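Local coordinates for protein cephalosporin acylase (Bacillus halodurans, PDB 2NLZ) that is of unproven function but probably cleaves acyl or gamma-glutamyl amide bonds, as an N-terminal nucleophile hydrolase of the gamma-glutamyltranspeptidase family, at residues I515-D518 against V523-G526. The protein carries 1 engineered substitution. Residues are numbered along the deposited sequence; the frame is centred on the assembly and turned at random.
Sequences IWRD and VLAG
Ala-525 N donates to Trp-516 O at 2.8 Å, in the carbonyl plane. The CA-H of Leu-524 also approaches this oxygen. The return bond, from Trp-516 N to Ala-525 O, is equally short and nearly straight, at 168° about the hydrogen. Together they make Trp-516 and Ala-525 an antiparallel hydrogen-bonded pair. Ile-515 with Gly-526 and Arg-517 with Leu-524 are the non-hydrogen-bonded pairs beside it. Past the strand end, Asp-518 N donates a third backbone hydrogen bond to Val-523 O, 3.1 Å. The side chains divide between two faces. On one, the CD2 branch of Leu-524 lies against Arg-517 CB at 3.8 Å, and Ile-515 CG2 sits 4.3 Å from Leu-524 CB. Strands 24-28 and 359-365 cover Ile-515 and Leu-524 there. On the other face, the Trp-516 indole leans away from Ala-525 (chi1 -59°) and packs on helix 444-457 and strand 431-438. Near the turn, Val-523 CG1 touches Asp-518 CB at 4.0 Å. The Asp-518 carboxylate turns away from Val-523, with CG anti to the backbone N (chi1 -167°). Its OD2 bonds Thr-520 OG1 and Thr-521 N instead. Backbone bonds join the hairpin 512-517/524-528 to strands 431-438 and 19-21 on its two sides. Main-chain bonds thus set the pairing, Ile-515 and Leu-524 are buried on one face, Trp-516 and Ala-525 on the other, and the aspartate ties down the connecting turn.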
loop_
_atom_site.group_PDB
_atom_site.type_symbol
_atom_site.label_atom_id
_atom_site.label_comp_id
_atom_site.label_asym_id
_atom_site.label_seq_id
_atom_site.Cartn_x
_atom_site.Cartn_y
_atom_site.Cartn_z
ATOM N N ILE D 515 -10.865 10.423 23.920
ATOM C CA ILE D 515 -10.167 11.565 24.503
ATOM C C ILE D 515 -9.304 11.052 25.662
ATOM O O ILE D 515 -9.838 10.469 26.608
ATOM C CB ILE D 515 -11.137 12.659 25.022
ATOM C CG1 ILE D 515 -11.996 13.216 23.895
ATOM C CG2 ILE D 515 -10.365 13.809 25.608
ATOM C CD1 ILE D 515 -13.045 14.196 24.362
ATOM N N TRP D 516 -7.987 11.246 25.583
ATOM C CA TRP D 516 -7.106 10.943 26.713
ATOM C C TRP D 516 -6.584 12.206 27.393
ATOM O O TRP D 516 -6.146 13.150 26.736
ATOM C CB TRP D 516 -5.901 10.051 26.345
ATOM C CG TRP D 516 -6.161 8.668 25.755
ATOM C CD1 TRP D 516 -5.413 8.060 24.796
ATOM C CD2 TRP D 516 -7.208 7.737 26.092
ATOM N NE1 TRP D 516 -5.926 6.825 24.492
ATOM C CE2 TRP D 516 -7.027 6.594 25.273
ATOM C CE3 TRP D 516 -8.279 7.756 27.000
ATOM C CZ2 TRP D 516 -7.882 5.474 25.329
ATOM C CZ3 TRP D 516 -9.140 6.639 27.058
ATOM C CH2 TRP D 516 -8.929 5.515 26.228
ATOM N N ARG D 517 -6.633 12.208 28.721
ATOM C CA ARG D 517 -6.055 13.279 29.506
ATOM C C ARG D 517 -4.768 12.819 30.173
ATOM O O ARG D 517 -4.758 11.823 30.902
ATOM C CB ARG D 517 -7.021 13.744 30.585
ATOM C CG ARG D 517 -6.310 14.537 31.667
ATOM C CD ARG D 517 -7.042 14.566 32.995
ATOM N NE ARG D 517 -7.626 15.879 33.126
ATOM C CZ ARG D 517 -7.183 16.880 33.875
ATOM N NH1 ARG D 517 -7.845 18.023 33.806
ATOM N NH2 ARG D 517 -6.135 16.758 34.687
ATOM N N ASP D 518 -3.688 13.555 29.918
ATOM C CA ASP D 518 -2.420 13.362 30.616
ATOM C C ASP D 518 -2.587 13.794 32.076
ATOM O O ASP D 518 -2.928 14.945 32.336
ATOM C CB ASP D 518 -1.333 14.191 29.935
ATOM C CG ASP D 518 0.061 13.823 30.393
ATOM O OD1 ASP D 518 0.841 13.346 29.546
ATOM O OD2 ASP D 518 0.381 14.023 31.587
ATOM N N VAL D 523 -3.133 18.076 29.612
ATOM C CA VAL D 523 -3.411 18.247 28.190
ATOM C C VAL D 523 -4.284 17.107 27.616
ATOM O O VAL D 523 -4.050 15.920 27.886
ATOM C CB VAL D 523 -2.096 18.508 27.370
ATOM C CG1 VAL D 523 -1.195 17.275 27.324
ATOM C CG2 VAL D 523 -2.404 19.017 25.968
ATOM N N LEU D 524 -5.308 17.492 26.851
ATOM C CA LEU D 524 -6.262 16.554 26.271
ATOM C C LEU D 524 -5.890 16.198 24.835
ATOM O O LEU D 524 -5.637 17.071 24.011
ATOM C CB LEU D 524 -7.677 17.142 26.293
ATOM C CG LEU D 524 -8.268 17.637 27.614
ATOM C CD1 LEU D 524 -9.502 18.498 27.337
ATOM C CD2 LEU D 524 -8.613 16.496 28.562
ATOM N N ALA D 525 -5.876 14.904 24.544
ATOM C CA ALA D 525 -5.533 14.412 23.218
ATOM C C ALA D 525 -6.672 13.580 22.647
ATOM O O ALA D 525 -7.089 12.578 23.235
ATOM C CB ALA D 525 -4.249 13.609 23.263
ATOM N N GLY D 526 -7.165 14.001 21.488
ATOM C CA GLY D 526 -8.346 13.397 20.914
ATOM C C GLY D 526 -8.155 12.709 19.586
ATOM O O GLY D 526 -7.330 13.116 18.755
#